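Local atomic coordinates of flagellar hook-associated protein (Burkholderia pseudomallei, PDB entry 4UT1), a protein that probably serves as a structural protein of the bacterial flagellum at the junction between hook and filament. Residues A[160-165]-A[257-262]; A[156-161]-A[301-306]; A[96-101]-A[293-298]. One frame throughout, in Å; residues are numbered along the deposited sequence.

Interaction 1 (A[160-165]-A[257-262]); sequences QLRQSV and PSELTI. With EDO (1,2-ethanediol), chain O.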
loop_
_atom_site.group_PDB
_atom_site.type_symbol
_atom_site.label_atom_id
_atom_site.label_comp_id
_atom_site.label_asym_id
_atom_site.label_seq_id
_atom_site.Cartn_x
_atom_site.Cartn_y
_atom_site.Cartn_z
ATOM N N GLN A 160 -11.777 10.816 -5.692
ATOM C CA GLN A 160 -12.372 11.995 -6.298
ATOM C C GLN A 160 -11.435 12.598 -7.345
ATOM O O GLN A 160 -11.859 12.937 -8.457
ATOM C CB GLN A 160 -12.746 13.014 -5.213
ATOM C CG GLN A 160 -13.985 12.590 -4.412
ATOM C CD GLN A 160 -14.198 13.425 -3.137
ATOM O OE1 GLN A 160 -13.470 14.379 -2.880
ATOM N NE2 GLN A 160 -15.192 13.044 -2.337
ATOM N N LEU A 161 -10.166 12.719 -6.987
ATOM C CA LEU A 161 -9.133 13.123 -7.927
ATOM C C LEU A 161 -9.051 12.154 -9.108
ATOM O O LEU A 161 -8.905 12.579 -10.266
ATOM C CB LEU A 161 -7.778 13.211 -7.224
ATOM C CG LEU A 161 -7.580 14.458 -6.360
ATOM C CD1 LEU A 161 -6.231 14.408 -5.674
ATOM C CD2 LEU A 161 -7.706 15.706 -7.218
ATOM N N ARG A 162 -9.156 10.861 -8.820
ATOM C CA ARG A 162 -9.081 9.849 -9.875
ATOM C C ARG A 162 -10.252 10.010 -10.839
ATOM O O ARG A 162 -10.089 9.888 -12.070
ATOM C CB ARG A 162 -9.046 8.434 -9.293
ATOM C CG ARG A 162 -8.798 7.359 -10.363
ATOM C CD ARG A 162 -8.455 6.006 -9.750
ATOM N NE ARG A 162 -7.207 6.057 -8.998
ATOM C CZ ARG A 162 -7.129 6.042 -7.671
ATOM N NH1 ARG A 162 -8.230 5.960 -6.927
ATOM N NH2 ARG A 162 -5.940 6.097 -7.087
ATOM N N GLN A 163 -11.427 10.321 -10.298
ATOM C CA GLN A 163 -12.584 10.528 -11.167
ATOM C C GLN A 163 -12.499 11.865 -11.904
ATOM O O GLN A 163 -12.935 11.966 -13.053
ATOM C CB GLN A 163 -13.883 10.435 -10.374
ATOM C CG GLN A 163 -15.113 10.811 -11.182
ATOM C CD GLN A 163 -15.257 9.996 -12.445
ATOM O OE1 GLN A 163 -14.768 8.862 -12.529
ATOM N NE2 GLN A 163 -15.934 10.565 -13.442
ATOM N N SER A 164 -11.951 12.886 -11.244
ATOM C CA SER A 164 -11.683 14.160 -11.903
ATOM C C SER A 164 -10.791 13.939 -13.122
ATOM O O SER A 164 -11.046 14.487 -14.198
ATOM C CB SER A 164 -11.042 15.154 -10.928
ATOM O OG SER A 164 -10.825 16.402 -11.558
ATOM N N VAL A 165 -9.770 13.098 -12.984
ATOM C CA VAL A 165 -8.944 12.757 -14.140
ATOM C C VAL A 165 -9.788 12.091 -15.247
ATOM O O VAL A 165 -9.692 12.467 -16.422
ATOM C CB VAL A 165 -7.762 11.848 -13.730
ATOM C CG1 VAL A 165 -7.082 11.260 -14.975
ATOM C CG2 VAL A 165 -6.775 12.656 -12.894
ATOM N N PRO A 257 -10.956 -0.786 -14.232
ATOM C CA PRO A 257 -12.222 -0.204 -14.688
ATOM C C PRO A 257 -12.557 1.097 -13.981
ATOM O O PRO A 257 -13.470 1.793 -14.414
ATOM C CB PRO A 257 -13.248 -1.290 -14.341
ATOM C CG PRO A 257 -12.658 -1.996 -13.199
ATOM C CD PRO A 257 -11.170 -1.994 -13.420
ATOM N N SER A 258 -11.845 1.417 -12.902
ATOM C CA SER A 258 -12.034 2.706 -12.238
ATOM C C SER A 258 -11.329 3.834 -13.002
ATOM O O SER A 258 -11.531 5.019 -12.719
ATOM C CB SER A 258 -11.526 2.641 -10.782
ATOM O OG SER A 258 -10.114 2.735 -10.718
ATOM N N GLU A 259 -10.504 3.465 -13.978
ATOM C CA GLU A 259 -9.742 4.442 -14.735
ATOM C C GLU A 259 -10.047 4.346 -16.222
ATOM O O GLU A 259 -10.021 3.261 -16.802
ATOM C CB GLU A 259 -8.249 4.264 -14.501
ATOM C CG GLU A 259 -7.880 4.447 -13.020
ATOM C CD GLU A 259 -6.392 4.472 -12.758
ATOM O OE1 GLU A 259 -5.603 4.007 -13.619
ATOM O OE2 GLU A 259 -6.011 4.971 -11.670
ATOM N N LEU A 260 -10.338 5.490 -16.829
ATOM C CA LEU A 260 -10.555 5.543 -18.266
ATOM C C LEU A 260 -9.250 5.574 -19.033
ATOM O O LEU A 260 -8.249 6.124 -18.568
ATOM C CB LEU A 260 -11.385 6.776 -18.649
ATOM C CG LEU A 260 -12.746 6.917 -17.987
ATOM C CD1 LEU A 260 -13.474 8.131 -18.570
ATOM C CD2 LEU A 260 -13.565 5.652 -18.147
ATOM N N THR A 261 -9.277 5.003 -20.233
ATOM C CA THR A 261 -8.118 5.023 -21.099
ATOM C C THR A 261 -8.584 5.562 -22.451
ATOM O O THR A 261 -9.786 5.715 -22.679
ATOM C CB THR A 261 -7.485 3.621 -21.237
ATOM O OG1 THR A 261 -6.284 3.707 -22.013
ATOM C CG2 THR A 261 -8.453 2.653 -21.906
ATOM N N ILE A 262 -7.641 5.885 -23.327
ATOM C CA ILE A 262 -7.980 6.417 -24.644
ATOM C C ILE A 262 -7.959 5.309 -25.702
ATOM O O ILE A 262 -7.083 4.441 -25.698
ATOM C CB ILE A 262 -7.006 7.529 -25.054
ATOM C CG1 ILE A 262 -6.807 8.516 -23.896
ATOM C CG2 ILE A 262 -7.491 8.226 -26.311
ATOM C CD1 ILE A 262 -8.079 9.164 -23.429
HETATM C C1 EDO O . -4.020 0.045 -23.365
HETATM O O1 EDO O . -4.691 -1.091 -22.815
HETATM C C2 EDO O . -4.373 1.262 -22.523
HETATM O O2 EDO O . -5.142 2.180 -23.317
#
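Arg162 and Glu259 meet because of how each side chain leaves its backbone. In Arg162, CG stands opposite the backbone N (chi1 -173°), and a bend at chi3 turns NE to the carboxylate. In Glu259, CG lies beside the backbone N (chi1 -60°), and the rest of the chain is extended. The two chains cross at a slant. Atom NE of Arg162 lies 3.1 Å from OE2 of Glu259, which sits at the guanidinium edge, near its plane. This is a salt bridge, but its hydrogen bond is bent and weak. The carbon parts also touch: CD of Arg162 is 3.7 Å from CG of Glu259. Ser258 borders the contact, with OG 3.8 Å from CD of Arg162 and hydrogen-bonded to OD1 of Asp256. The neighbouring NH2 of Arg162 is held from helix 287-322: it forms a salt bridge with OD1 of Asp301 and a hydrogen bond with OE1 of Gln304. The carboxylates of Glu259 and Asp301 both lie near this arginine, whose charge would probably ease their repulsion. Asn166, one turn further along the helix, bonds through its amide to the backbone O of Ser258 and the backbone N of Leu260. The contact is a buried ion pair between a helix and the residues leading into a strand. It joins long helix 134-193 to the chain just ahead of Leu260, which runs on into the antiparallel sheet beside the helices.

Interaction 2 (A[156-161]-A[301-306]); sequences QQYSQL and DPAQAQ. With EDO (1,2-ethanediol), chain G.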
loop_
_atom_site.group_PDB
_atom_site.type_symbol
_atom_site.label_atom_id
_atom_site.label_comp_id
_atom_site.label_asym_id
_atom_site.label_seq_id
_atom_site.Cartn_x
_atom_site.Cartn_y
_atom_site.Cartn_z
ATOM N N GLN A 156 -11.630 8.878 -0.058
ATOM C CA GLN A 156 -12.588 9.641 -0.857
ATOM C C GLN A 156 -11.891 10.689 -1.721
ATOM O O GLN A 156 -12.253 10.869 -2.883
ATOM C CB GLN A 156 -13.619 10.318 0.040
ATOM C CG GLN A 156 -14.528 9.378 0.816
ATOM C CD GLN A 156 -15.605 8.744 -0.044
ATOM O OE1 GLN A 156 -16.267 9.418 -0.844
ATOM N NE2 GLN A 156 -15.790 7.436 0.119
ATOM N N GLN A 157 -10.907 11.387 -1.159
ATOM C CA GLN A 157 -10.172 12.408 -1.905
ATOM C C GLN A 157 -9.391 11.809 -3.065
ATOM O O GLN A 157 -9.403 12.335 -4.188
ATOM C CB GLN A 157 -9.222 13.183 -0.991
ATOM C CG GLN A 157 -8.400 14.242 -1.731
ATOM C CD GLN A 157 -9.260 15.407 -2.230
ATOM O OE1 GLN A 157 -10.122 15.909 -1.507
ATOM N NE2 GLN A 157 -9.030 15.828 -3.463
ATOM N N TYR A 158 -8.721 10.693 -2.817
ATOM C CA TYR A 158 -7.993 10.059 -3.896
ATOM C C TYR A 158 -8.925 9.594 -5.007
ATOM O O TYR A 158 -8.631 9.804 -6.182
ATOM C CB TYR A 158 -7.133 8.901 -3.358
ATOM C CG TYR A 158 -5.814 9.437 -2.863
ATOM C CD1 TYR A 158 -4.830 9.824 -3.766
ATOM C CD2 TYR A 158 -5.568 9.617 -1.499
ATOM C CE1 TYR A 158 -3.636 10.342 -3.345
ATOM C CE2 TYR A 158 -4.374 10.135 -1.066
ATOM C CZ TYR A 158 -3.410 10.500 -1.982
ATOM O OH TYR A 158 -2.217 11.028 -1.550
ATOM N N SER A 159 -10.064 9.006 -4.662
ATOM C CA SER A 159 -10.963 8.522 -5.696
ATOM C C SER A 159 -11.615 9.708 -6.411
ATOM O O SER A 159 -11.959 9.628 -7.584
ATOM C CB SER A 159 -12.025 7.592 -5.102
ATOM O OG SER A 159 -12.816 8.281 -4.164
ATOM N N GLN A 160 -11.777 10.816 -5.692
ATOM C CA GLN A 160 -12.372 11.995 -6.298
ATOM C C GLN A 160 -11.435 12.598 -7.345
ATOM O O GLN A 160 -11.859 12.937 -8.457
ATOM C CB GLN A 160 -12.746 13.014 -5.213
ATOM C CG GLN A 160 -13.985 12.590 -4.412
ATOM C CD GLN A 160 -14.198 13.425 -3.137
ATOM O OE1 GLN A 160 -13.470 14.379 -2.880
ATOM N NE2 GLN A 160 -15.192 13.044 -2.337
ATOM N N LEU A 161 -10.166 12.719 -6.987
ATOM C CA LEU A 161 -9.133 13.123 -7.927
ATOM C C LEU A 161 -9.051 12.154 -9.108
ATOM O O LEU A 161 -8.905 12.579 -10.266
ATOM C CB LEU A 161 -7.778 13.211 -7.224
ATOM C CG LEU A 161 -7.580 14.458 -6.360
ATOM C CD1 LEU A 161 -6.231 14.408 -5.674
ATOM C CD2 LEU A 161 -7.706 15.706 -7.218
ATOM N N ASP A 301 -1.787 7.321 -8.245
ATOM C CA ASP A 301 -1.968 5.924 -7.906
ATOM C C ASP A 301 -0.857 5.443 -6.964
ATOM O O ASP A 301 -1.136 4.707 -6.030
ATOM C CB ASP A 301 -2.050 5.058 -9.179
ATOM C CG ASP A 301 -3.352 5.285 -9.954
ATOM O OD1 ASP A 301 -4.249 5.977 -9.422
ATOM O OD2 ASP A 301 -3.487 4.786 -11.099
ATOM N N PRO A 302 0.404 5.872 -7.187
ATOM C CA PRO A 302 1.396 5.467 -6.186
ATOM C C PRO A 302 1.094 6.040 -4.815
ATOM O O PRO A 302 1.268 5.342 -3.809
ATOM C CB PRO A 302 2.711 6.034 -6.739
ATOM C CG PRO A 302 2.487 6.037 -8.227
ATOM C CD PRO A 302 1.042 6.449 -8.378
ATOM N N ALA A 303 0.633 7.283 -4.771
ATOM C CA ALA A 303 0.388 7.923 -3.489
ATOM C C ALA A 303 -0.693 7.172 -2.734
ATOM O O ALA A 303 -0.566 6.961 -1.536
ATOM C CB ALA A 303 -0.005 9.386 -3.659
ATOM N N GLN A 304 -1.759 6.768 -3.417
ATOM C CA GLN A 304 -2.808 6.068 -2.689
ATOM C C GLN A 304 -2.347 4.678 -2.250
ATOM O O GLN A 304 -2.724 4.209 -1.179
ATOM C CB GLN A 304 -4.093 5.953 -3.503
ATOM C CG GLN A 304 -5.232 5.453 -2.614
ATOM C CD GLN A 304 -6.567 5.481 -3.282
ATOM O OE1 GLN A 304 -6.695 5.872 -4.454
ATOM N NE2 GLN A 304 -7.589 5.058 -2.549
ATOM N N ALA A 305 -1.526 4.019 -3.064
ATOM C CA ALA A 305 -1.006 2.705 -2.698
ATOM C C ALA A 305 -0.123 2.815 -1.458
ATOM O O ALA A 305 -0.122 1.932 -0.588
ATOM C CB ALA A 305 -0.220 2.084 -3.858
ATOM N N GLN A 306 0.665 3.880 -1.401
ATOM C CA GLN A 306 1.538 4.110 -0.248
ATOM C C GLN A 306 0.760 4.432 1.019
ATOM O O GLN A 306 1.068 3.910 2.098
ATOM C CB GLN A 306 2.526 5.237 -0.564
ATOM C CG GLN A 306 3.511 4.866 -1.678
ATOM C CD GLN A 306 4.170 6.079 -2.311
ATOM O OE1 GLN A 306 4.225 7.161 -1.716
ATOM N NE2 GLN A 306 4.661 5.911 -3.529
HETATM C C1 EDO G . -17.446 6.308 -4.843
HETATM O O1 EDO G . -18.355 7.247 -5.422
HETATM C C2 EDO G . -16.973 6.896 -3.520
HETATM O O2 EDO G . -16.084 5.987 -2.872
#
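The amide oxygen OE1 of Gln304 lies 3.3 Å from CB of Tyr158 and accepts a hydrogen bond from NH2 of Arg162, one turn beyond Tyr158, the nitrogen that also pairs with Asp301. One buried arginine nitrogen therefore links two successive turns of helix 287-322, and this bond fixes the polar end of Gln304. The Gln304 chain is fully extended, with CG opposite the backbone N (chi1 -169°), so its amide reaches across to the foot of the tyrosine. The two side chains slide past each other in opposite directions. The amide plane and the ring plane are 26° apart. Nearer the backbone of Gln304, CB lies over one face of the Tyr158 ring, 4.2 Å from its centroid and towards the rim. This is a CH-pi contact. Ala303 meets the far end of the ring. Its CB is 3.8 Å from CE1 and 3.5 Å from OH of Tyr158. With only a methyl there, the tyrosine lies close to the helix. The hydroxyl of Tyr158 is hydrogen-bonded to OH of Tyr600, on helix 593-630, so the buried phenol does not lack a polar partner. Ile604 of that helix touches both Tyr158 and Ala303. Leu102 of helix 80-106 also packs on Tyr158. Helix 287-322 is kinked at Pro302, whose N has no bond to the preceding turn. The two segments run in roughly opposite senses. The arrangement is helix-to-helix packing inside an elongated helical bundle, where one tyrosine reaches from helix 134-193 to helix 287-322 and also touches helices 80-106 and 593-630.

Interaction 3 (A[96-101]-A[293-298]); sequences YTLVAQ and LAFRSQ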
loop_
_atom_site.group_PDB
_atom_site.type_symbol
_atom_site.label_atom_id
_atom_site.label_comp_id
_atom_site.label_asym_id
_atom_site.label_seq_id
_atom_site.Cartn_x
_atom_site.Cartn_y
_atom_site.Cartn_z
ATOM N N TYR A 96 1.403 19.726 -13.255
ATOM C CA TYR A 96 1.620 20.625 -12.116
ATOM C C TYR A 96 0.314 20.958 -11.377
ATOM O O TYR A 96 0.226 20.808 -10.151
ATOM C CB TYR A 96 2.297 21.936 -12.544
ATOM C CG TYR A 96 2.402 22.874 -11.365
ATOM C CD1 TYR A 96 3.078 22.478 -10.217
ATOM C CD2 TYR A 96 1.802 24.122 -11.368
ATOM C CE1 TYR A 96 3.166 23.300 -9.117
ATOM C CE2 TYR A 96 1.891 24.963 -10.257
ATOM C CZ TYR A 96 2.570 24.539 -9.138
ATOM O OH TYR A 96 2.664 25.356 -8.030
ATOM N N THR A 97 -0.692 21.414 -12.117
ATOM C CA THR A 97 -1.954 21.818 -11.509
ATOM C C THR A 97 -2.529 20.688 -10.652
ATOM O O THR A 97 -2.975 20.915 -9.524
ATOM C CB THR A 97 -2.981 22.257 -12.577
ATOM O OG1 THR A 97 -2.499 23.438 -13.222
ATOM C CG2 THR A 97 -4.317 22.562 -11.942
ATOM N N LEU A 98 -2.464 19.464 -11.164
ATOM C CA LEU A 98 -3.055 18.333 -10.470
ATOM C C LEU A 98 -2.260 17.952 -9.228
ATOM O O LEU A 98 -2.837 17.663 -8.180
ATOM C CB LEU A 98 -3.162 17.130 -11.407
ATOM C CG LEU A 98 -4.207 17.252 -12.515
ATOM C CD1 LEU A 98 -4.022 16.132 -13.503
ATOM C CD2 LEU A 98 -5.598 17.223 -11.914
ATOM N N VAL A 99 -0.938 17.946 -9.340
ATOM C CA VAL A 99 -0.130 17.536 -8.188
ATOM C C VAL A 99 -0.110 18.663 -7.163
ATOM O O VAL A 99 -0.026 18.410 -5.963
ATOM C CB VAL A 99 1.310 17.122 -8.595
ATOM C CG1 VAL A 99 2.047 18.275 -9.227
ATOM C CG2 VAL A 99 2.083 16.579 -7.385
ATOM N N ALA A 100 -0.222 19.910 -7.621
ATOM C CA ALA A 100 -0.299 21.023 -6.677
ATOM C C ALA A 100 -1.581 20.906 -5.847
ATOM O O ALA A 100 -1.570 21.108 -4.626
ATOM C CB ALA A 100 -0.246 22.361 -7.402
ATOM N N GLN A 101 -2.682 20.581 -6.523
ATOM C CA GLN A 101 -3.954 20.307 -5.861
ATOM C C GLN A 101 -3.811 19.196 -4.812
ATOM O O GLN A 101 -4.236 19.356 -3.665
ATOM C CB GLN A 101 -5.032 19.925 -6.886
ATOM C CG GLN A 101 -6.392 19.642 -6.250
ATOM C CD GLN A 101 -7.411 19.088 -7.228
ATOM O OE1 GLN A 101 -8.438 18.540 -6.820
ATOM N NE2 GLN A 101 -7.139 19.231 -8.518
ATOM N N LEU A 293 -2.493 11.735 -17.709
ATOM C CA LEU A 293 -2.026 10.362 -17.587
ATOM C C LEU A 293 -0.779 10.229 -16.715
ATOM O O LEU A 293 -0.698 9.329 -15.884
ATOM C CB LEU A 293 -1.760 9.779 -18.980
ATOM C CG LEU A 293 -3.009 9.696 -19.855
ATOM C CD1 LEU A 293 -2.670 9.263 -21.282
ATOM C CD2 LEU A 293 -4.040 8.766 -19.233
ATOM N N ALA A 294 0.201 11.109 -16.905
ATOM C CA ALA A 294 1.420 11.055 -16.087
ATOM C C ALA A 294 1.132 11.294 -14.599
ATOM O O ALA A 294 1.711 10.635 -13.732
ATOM C CB ALA A 294 2.440 12.063 -16.589
ATOM N N PHE A 295 0.251 12.246 -14.308
ATOM C CA PHE A 295 -0.164 12.510 -12.933
ATOM C C PHE A 295 -0.778 11.262 -12.317
ATOM O O PHE A 295 -0.444 10.883 -11.194
ATOM C CB PHE A 295 -1.165 13.679 -12.877
ATOM C CG PHE A 295 -1.868 13.822 -11.548
ATOM C CD1 PHE A 295 -1.194 14.300 -10.438
ATOM C CD2 PHE A 295 -3.212 13.480 -11.413
ATOM C CE1 PHE A 295 -1.840 14.430 -9.223
ATOM C CE2 PHE A 295 -3.863 13.605 -10.196
ATOM C CZ PHE A 295 -3.172 14.079 -9.097
ATOM N N ARG A 296 -1.662 10.613 -13.066
ATOM C CA ARG A 296 -2.342 9.421 -12.573
ATOM C C ARG A 296 -1.374 8.274 -12.251
ATOM O O ARG A 296 -1.398 7.733 -11.148
ATOM C CB ARG A 296 -3.385 8.943 -13.594
ATOM C CG ARG A 296 -4.325 7.874 -13.041
ATOM C CD ARG A 296 -5.506 7.617 -13.959
ATOM N NE ARG A 296 -5.110 7.003 -15.216
ATOM C CZ ARG A 296 -5.942 6.790 -16.232
ATOM N NH1 ARG A 296 -7.211 7.145 -16.124
ATOM N NH2 ARG A 296 -5.502 6.218 -17.349
ATOM N N SER A 297 -0.524 7.915 -13.208
ATOM C CA SER A 297 0.343 6.741 -13.043
ATOM C C SER A 297 1.590 7.010 -12.192
ATOM O O SER A 297 2.134 6.083 -11.590
ATOM C CB SER A 297 0.773 6.192 -14.414
ATOM O OG SER A 297 1.548 7.149 -15.123
ATOM N N GLN A 298 2.052 8.257 -12.135
ATOM C CA GLN A 298 3.331 8.516 -11.473
ATOM C C GLN A 298 3.189 9.179 -10.106
ATOM O O GLN A 298 4.104 9.110 -9.280
ATOM C CB GLN A 298 4.231 9.360 -12.376
ATOM C CG GLN A 298 4.502 8.706 -13.744
ATOM C CD GLN A 298 5.185 7.358 -13.635
ATOM O OE1 GLN A 298 4.591 6.315 -13.930
ATOM N NE2 GLN A 298 6.440 7.368 -13.213
#
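Leu98 sits squarely on one face of the Phe295 ring. Its CB is 3.4 Å from the ring centroid and only 6° off the ring normal, a close CH-pi contact. Its CD1 reaches along the same ring to lie 3.5 Å from CD2 of Phe295. The two side chains are set at a slant to each other. Val99 adds a second touch, with CB 4.2 Å from CE1 of Phe295. The backbone of 96-101 takes part as well: O of Leu98 is 3.5 Å from CE1 of Phe295, and N of Val99 is 3.6 Å from the same carbon. The ring is therefore laid against the backbone of the other helix. Phe295 gets there with CG opposite its backbone N (chi1 167°), which swings the ring out from its own helix. The next shell is mostly apolar. Leu300 and Val165 pack on Phe295, and Leu292 on Leu98. Tyr95 touches Phe295 too. Val99 also meets Ala607 and Leu611. The contact thus joins helix 80-106 to helix 287-322, with helix 134-193 reaching the phenylalanine and helix 593-630 reaching the valine.

Overall arrangement
From the N terminus, helix 80-106 comes first and carries 96-101, which meets 293-298 in interaction 3. After helix 113-129, helix 134-193 supplies overlapping segments to interactions 2 and 1. Residues 257-262, which lead into strand 260-265, close interaction 1, so its loop lies within those of interactions 2 and 3. Helix 287-322 then closes interaction 3 and, one or two turns later, interaction 2. The loops of interactions 2 and 3 cross. The centres of the three contacts lie about 11 to 12 Å from one another. Arg296 connects interactions 3 and 1 through NH1 and O of Leu260. Together the three contacts tie three long helices to one another and to the neighbouring antiparallel sheet.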